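Local structure of calcium homeostasis modulator 1 (Oryzias latipes, 6LMT) at residues K90-Q104 with R203-W217. The protein probably forms a large-pore ion channel of the calcium homeostasis modulator family, built here from eight copies of the chain. Residues are numbered along the deposited sequence; the frame is centred on the assembly and turned at random.
Sequences KDPSVLRYMLCSITQ and RPCFTQAAFLKTKYW. With Y01 (cholesterol hemisuccinate), chain K.
Helices 92-104 and 210-217 cross at -74° with their axes 9.0 Å apart, Val-94 and Ala-210 lying nearest each other along the backbones. Tyr-97 carries much of the contact. With its CG anti to the backbone N (chi1 -173°), the ring lies across the start of helix 210-217, one face over the peptide that joins Ala-210 to Phe-211 and its rim against Thr-214. Its hydroxyl accepts a bent hydrogen bond from Arg-203 (NH1 to OH 2.9 Å, 139° at the hydrogen); the oxygen sits nearly in the guanidinium plane. The same hydroxyl lies beside CD1 of Phe-211. Thr-214 OG1 hydrogen-bonds back to Ala-210 O at 2.7 Å while also lying at the edge of the Tyr-97 ring, and the methyl CG2 of Thr-214 packs on Tyr-97 and Met-98. Met-98 lays its end over a face of the Trp-217 indole: SD is 3.5 Å from the centroid of the six-membered ring and CE 3.6 Å, a Met-aromatic contact joined by a CH-pi one. CE of Lys-90 meets CD1 of the indole, and its NZ hydrogen-bonds to Phe-258 O of a neighbouring subunit. Val-94 packs by CG2 on the aliphatic chain of Lys-213, whose NZ forms a salt bridge with Glu-254 of that subunit. At the other end, Gln-104 and Arg-203 border a bound cholesterol hemisuccinate, OE1 of Gln-104 lying 3.3 Å from CAT of the sterol. The contact thus packs the start of the long C-terminal helix 210-258, with the link from helix 167-202, against helix 92-105 in the CALHM fold, between a sterol pocket and a subunit interface.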
# COMPACT_ATOMS: atom_id res chain seq x y z
N LYS A 90 35.60 31.95 -22.27
CA LYS A 90 36.05 30.67 -21.76
C LYS A 90 37.22 30.15 -22.57
O LYS A 90 37.37 30.45 -23.76
CB LYS A 90 34.92 29.65 -21.79
CG LYS A 90 33.76 30.04 -20.94
CD LYS A 90 34.22 30.07 -19.51
CE LYS A 90 33.09 30.43 -18.61
NZ LYS A 90 32.67 31.84 -18.80
N ASP A 91 38.06 29.36 -21.91
CA ASP A 91 39.11 28.65 -22.60
C ASP A 91 38.50 27.53 -23.44
O ASP A 91 37.44 27.00 -23.10
CB ASP A 91 40.11 28.09 -21.59
N PRO A 92 39.15 27.15 -24.55
CA PRO A 92 38.63 26.02 -25.34
C PRO A 92 38.71 24.68 -24.63
O PRO A 92 37.96 23.77 -25.01
CB PRO A 92 39.51 26.04 -26.60
CG PRO A 92 40.72 26.76 -26.20
CD PRO A 92 40.30 27.79 -25.20
N SER A 93 39.57 24.52 -23.62
CA SER A 93 39.59 23.27 -22.87
C SER A 93 38.40 23.16 -21.93
O SER A 93 37.95 22.05 -21.64
CB SER A 93 40.88 23.13 -22.08
OG SER A 93 40.90 24.05 -21.00
N VAL A 94 37.90 24.28 -21.42
CA VAL A 94 36.73 24.27 -20.55
C VAL A 94 35.48 23.96 -21.36
O VAL A 94 34.59 23.25 -20.89
CB VAL A 94 36.63 25.61 -19.80
CG1 VAL A 94 35.37 25.68 -18.95
CG2 VAL A 94 37.84 25.79 -18.93
N LEU A 95 35.41 24.45 -22.60
CA LEU A 95 34.29 24.12 -23.46
C LEU A 95 34.33 22.66 -23.90
O LEU A 95 33.29 22.00 -23.97
CB LEU A 95 34.28 25.04 -24.68
CG LEU A 95 34.07 26.52 -24.42
CD1 LEU A 95 34.22 27.30 -25.70
CD2 LEU A 95 32.72 26.79 -23.80
N ARG A 96 35.53 22.14 -24.20
CA ARG A 96 35.64 20.73 -24.54
C ARG A 96 35.34 19.83 -23.36
O ARG A 96 34.78 18.75 -23.54
CB ARG A 96 37.03 20.40 -25.08
CG ARG A 96 37.30 20.89 -26.48
CD ARG A 96 38.52 20.19 -27.06
NE ARG A 96 39.75 20.48 -26.34
CZ ARG A 96 40.58 21.47 -26.65
NH1 ARG A 96 40.32 22.25 -27.69
NH2 ARG A 96 41.68 21.66 -25.95
N TYR A 97 35.71 20.26 -22.15
CA TYR A 97 35.44 19.44 -20.98
C TYR A 97 33.95 19.42 -20.67
O TYR A 97 33.41 18.39 -20.25
CB TYR A 97 36.22 19.94 -19.77
CG TYR A 97 36.08 19.01 -18.63
CD1 TYR A 97 36.78 17.82 -18.63
CD2 TYR A 97 35.22 19.26 -17.57
CE1 TYR A 97 36.65 16.93 -17.63
CE2 TYR A 97 35.08 18.37 -16.55
CZ TYR A 97 35.81 17.20 -16.59
OH TYR A 97 35.72 16.26 -15.60
N MET A 98 33.29 20.54 -20.89
CA MET A 98 31.87 20.69 -20.65
C MET A 98 31.05 19.82 -21.59
O MET A 98 30.09 19.16 -21.17
CB MET A 98 31.54 22.15 -20.85
CG MET A 98 30.25 22.66 -20.47
SD MET A 98 30.47 24.34 -21.09
CE MET A 98 31.76 24.98 -20.03
N LEU A 99 31.41 19.83 -22.87
CA LEU A 99 30.77 18.98 -23.86
C LEU A 99 30.98 17.51 -23.57
O LEU A 99 30.07 16.70 -23.74
CB LEU A 99 31.31 19.33 -25.24
CG LEU A 99 30.82 18.55 -26.45
CD1 LEU A 99 29.34 18.71 -26.65
CD2 LEU A 99 31.58 19.01 -27.66
N CYS A 100 32.18 17.15 -23.10
CA CYS A 100 32.46 15.77 -22.75
C CYS A 100 31.68 15.33 -21.52
O CYS A 100 31.30 14.16 -21.42
CB CYS A 100 33.96 15.60 -22.54
SG CYS A 100 34.49 13.92 -22.24
N SER A 101 31.40 16.25 -20.60
CA SER A 101 30.61 15.93 -19.42
C SER A 101 29.16 15.65 -19.77
O SER A 101 28.55 14.71 -19.24
CB SER A 101 30.69 17.08 -18.42
OG SER A 101 29.80 16.89 -17.35
N ILE A 102 28.58 16.46 -20.66
CA ILE A 102 27.20 16.26 -21.08
C ILE A 102 27.07 14.98 -21.89
O ILE A 102 26.09 14.23 -21.75
CB ILE A 102 26.73 17.49 -21.87
CG1 ILE A 102 26.78 18.73 -21.00
CG2 ILE A 102 25.33 17.32 -22.34
CD1 ILE A 102 26.54 20.01 -21.77
N THR A 103 28.05 14.69 -22.74
CA THR A 103 28.02 13.52 -23.60
C THR A 103 28.09 12.23 -22.79
O THR A 103 27.37 11.27 -23.08
CB THR A 103 29.16 13.59 -24.60
OG1 THR A 103 29.02 14.78 -25.37
CG2 THR A 103 29.16 12.41 -25.53
N GLN A 104 28.93 12.20 -21.76
CA GLN A 104 29.10 10.99 -20.96
C GLN A 104 27.88 10.68 -20.12
O GLN A 104 27.56 9.51 -19.91
CB GLN A 104 30.34 11.12 -20.09
CG GLN A 104 31.61 10.98 -20.88
CD GLN A 104 32.82 11.40 -20.09
OE1 GLN A 104 32.69 11.94 -19.00
NE2 GLN A 104 33.99 11.18 -20.66
N ARG A 203 41.50 9.71 -16.69
CA ARG A 203 41.16 11.08 -17.06
C ARG A 203 41.19 12.09 -15.91
O ARG A 203 41.68 13.21 -16.14
CB ARG A 203 39.79 11.11 -17.76
CG ARG A 203 39.34 12.47 -18.24
CD ARG A 203 37.96 12.39 -18.88
NE ARG A 203 37.01 11.82 -17.94
CZ ARG A 203 36.38 12.50 -16.99
NH1 ARG A 203 36.58 13.80 -16.85
NH2 ARG A 203 35.54 11.88 -16.18
N PRO A 204 40.77 11.80 -14.66
CA PRO A 204 41.03 12.77 -13.58
C PRO A 204 42.50 12.89 -13.18
O PRO A 204 42.82 13.76 -12.36
CB PRO A 204 40.18 12.25 -12.42
CG PRO A 204 39.13 11.49 -13.05
CD PRO A 204 39.78 10.81 -14.20
N CYS A 205 43.39 12.05 -13.71
CA CYS A 205 44.82 12.29 -13.63
C CYS A 205 45.32 13.21 -14.74
O CYS A 205 46.46 13.67 -14.66
CB CYS A 205 45.58 10.97 -13.71
SG CYS A 205 45.25 9.81 -12.38
N PHE A 206 44.51 13.48 -15.75
CA PHE A 206 44.94 14.24 -16.92
C PHE A 206 44.17 15.55 -17.11
O PHE A 206 44.79 16.58 -17.38
CB PHE A 206 44.81 13.38 -18.19
CG PHE A 206 45.87 12.32 -18.31
CD1 PHE A 206 47.04 12.38 -17.56
CD2 PHE A 206 45.71 11.26 -19.19
CE1 PHE A 206 48.01 11.40 -17.67
CE2 PHE A 206 46.68 10.28 -19.31
CZ PHE A 206 47.83 10.35 -18.55
N THR A 207 42.84 15.53 -16.98
CA THR A 207 42.04 16.75 -17.09
C THR A 207 41.66 17.21 -15.69
O THR A 207 40.60 16.88 -15.16
CB THR A 207 40.80 16.53 -17.95
OG1 THR A 207 39.93 15.60 -17.31
CG2 THR A 207 41.18 16.01 -19.32
N GLN A 208 42.56 17.97 -15.07
CA GLN A 208 42.28 18.62 -13.80
C GLN A 208 42.49 20.12 -13.99
O GLN A 208 43.30 20.54 -14.81
CB GLN A 208 43.16 18.07 -12.67
CG GLN A 208 42.71 18.48 -11.28
CD GLN A 208 43.59 17.94 -10.18
OE1 GLN A 208 44.59 17.27 -10.44
NE2 GLN A 208 43.21 18.22 -8.94
N ALA A 209 41.69 20.89 -13.25
CA ALA A 209 41.49 22.34 -13.23
C ALA A 209 40.70 22.83 -14.44
O ALA A 209 40.22 23.96 -14.41
CB ALA A 209 42.79 23.16 -13.11
N ALA A 210 40.51 22.00 -15.46
CA ALA A 210 39.38 22.20 -16.35
C ALA A 210 38.12 21.68 -15.70
O ALA A 210 37.05 22.26 -15.85
CB ALA A 210 39.63 21.50 -17.69
N PHE A 211 38.26 20.58 -14.95
CA PHE A 211 37.19 20.07 -14.11
C PHE A 211 36.78 21.07 -13.05
O PHE A 211 35.60 21.19 -12.72
CB PHE A 211 37.65 18.76 -13.45
CG PHE A 211 36.70 18.23 -12.43
CD1 PHE A 211 35.51 17.64 -12.82
CD2 PHE A 211 36.99 18.30 -11.09
CE1 PHE A 211 34.63 17.14 -11.89
CE2 PHE A 211 36.12 17.81 -10.15
CZ PHE A 211 34.94 17.22 -10.56
N LEU A 212 37.74 21.82 -12.51
CA LEU A 212 37.40 22.79 -11.48
C LEU A 212 36.82 24.06 -12.08
O LEU A 212 35.97 24.70 -11.46
CB LEU A 212 38.65 23.07 -10.65
CG LEU A 212 39.28 21.80 -10.06
CD1 LEU A 212 40.62 22.06 -9.41
CD2 LEU A 212 38.35 21.10 -9.09
N LYS A 213 37.23 24.43 -13.30
CA LYS A 213 36.61 25.56 -13.97
C LYS A 213 35.21 25.22 -14.47
O LYS A 213 34.32 26.08 -14.47
CB LYS A 213 37.48 26.06 -15.12
CG LYS A 213 38.69 26.82 -14.69
CD LYS A 213 39.51 27.25 -15.88
CE LYS A 213 40.75 28.00 -15.43
NZ LYS A 213 41.61 28.41 -16.57
N THR A 214 35.01 23.98 -14.92
CA THR A 214 33.69 23.57 -15.38
C THR A 214 32.73 23.41 -14.22
O THR A 214 31.53 23.67 -14.36
CB THR A 214 33.80 22.28 -16.19
OG1 THR A 214 34.76 22.46 -17.23
CG2 THR A 214 32.49 21.92 -16.86
N LYS A 215 33.24 23.03 -13.05
CA LYS A 215 32.39 22.98 -11.87
C LYS A 215 31.99 24.37 -11.40
O LYS A 215 30.83 24.56 -11.02
CB LYS A 215 33.08 22.22 -10.74
CG LYS A 215 32.16 21.97 -9.56
CD LYS A 215 32.82 21.13 -8.50
CE LYS A 215 33.05 19.74 -9.03
NZ LYS A 215 31.78 19.04 -9.36
N TYR A 216 32.90 25.33 -11.44
CA TYR A 216 32.52 26.70 -11.11
C TYR A 216 31.55 27.27 -12.13
O TYR A 216 30.66 28.06 -11.78
CB TYR A 216 33.75 27.59 -11.00
CG TYR A 216 33.38 29.03 -10.75
CD1 TYR A 216 32.88 29.44 -9.53
CD2 TYR A 216 33.50 29.98 -11.76
CE1 TYR A 216 32.52 30.74 -9.31
CE2 TYR A 216 33.14 31.28 -11.54
CZ TYR A 216 32.65 31.66 -10.32
OH TYR A 216 32.30 32.97 -10.12
N TRP A 217 31.69 26.87 -13.40
CA TRP A 217 30.77 27.30 -14.44
C TRP A 217 29.37 26.75 -14.21
O TRP A 217 28.38 27.47 -14.40
CB TRP A 217 31.31 26.84 -15.79
CG TRP A 217 30.51 27.25 -16.98
CD1 TRP A 217 30.50 28.46 -17.58
CD2 TRP A 217 29.58 26.44 -17.69
NE1 TRP A 217 29.65 28.45 -18.65
CE2 TRP A 217 29.06 27.22 -18.73
CE3 TRP A 217 29.13 25.12 -17.55
CZ2 TRP A 217 28.12 26.72 -19.65
CZ3 TRP A 217 28.19 24.63 -18.43
CH2 TRP A 217 27.69 25.43 -19.46
CAA Y01 K . 25.28 2.59 -26.90
CBA Y01 K . 26.62 2.74 -26.22
CAB Y01 K . 27.73 2.89 -27.25
CAN Y01 K . 26.61 3.90 -25.24
CAJ Y01 K . 27.94 4.25 -24.60
CAO Y01 K . 28.34 3.33 -23.49
CBB Y01 K . 29.55 3.77 -22.65
CAC Y01 K . 30.71 4.16 -23.56
CBE Y01 K . 29.13 4.86 -21.63
CAP Y01 K . 27.81 4.47 -20.92
CAQ Y01 K . 27.84 5.08 -19.51
CBG Y01 K . 29.04 6.02 -19.56
CBI Y01 K . 30.06 5.26 -20.44
CAE Y01 K . 30.58 3.99 -19.76
CAU Y01 K . 31.19 6.25 -20.71
CAS Y01 K . 31.82 6.77 -19.41
CBF Y01 K . 30.80 7.45 -18.49
CBD Y01 K . 29.58 6.56 -18.24
CAK Y01 K . 28.51 7.36 -17.51
CAI Y01 K . 29.05 8.24 -16.43
CAZ Y01 K . 30.34 8.43 -16.20
CAV Y01 K . 30.81 9.20 -14.98
CBH Y01 K . 31.43 7.93 -17.15
CAD Y01 K . 32.19 6.79 -16.45
CAT Y01 K . 32.39 9.10 -17.43
CAR Y01 K . 32.89 9.80 -16.16
CBC Y01 K . 31.76 10.32 -15.33
OAW Y01 K . 32.33 10.86 -14.10
CAY Y01 K . 31.65 11.75 -13.38
OAG Y01 K . 30.56 12.15 -13.66
CAM Y01 K . 32.45 12.23 -12.20
CAL Y01 K . 31.80 13.27 -11.30
CAX Y01 K . 30.85 12.72 -10.26
OAH Y01 K . 31.32 12.04 -9.34
OAF Y01 K . 29.63 12.97 -10.38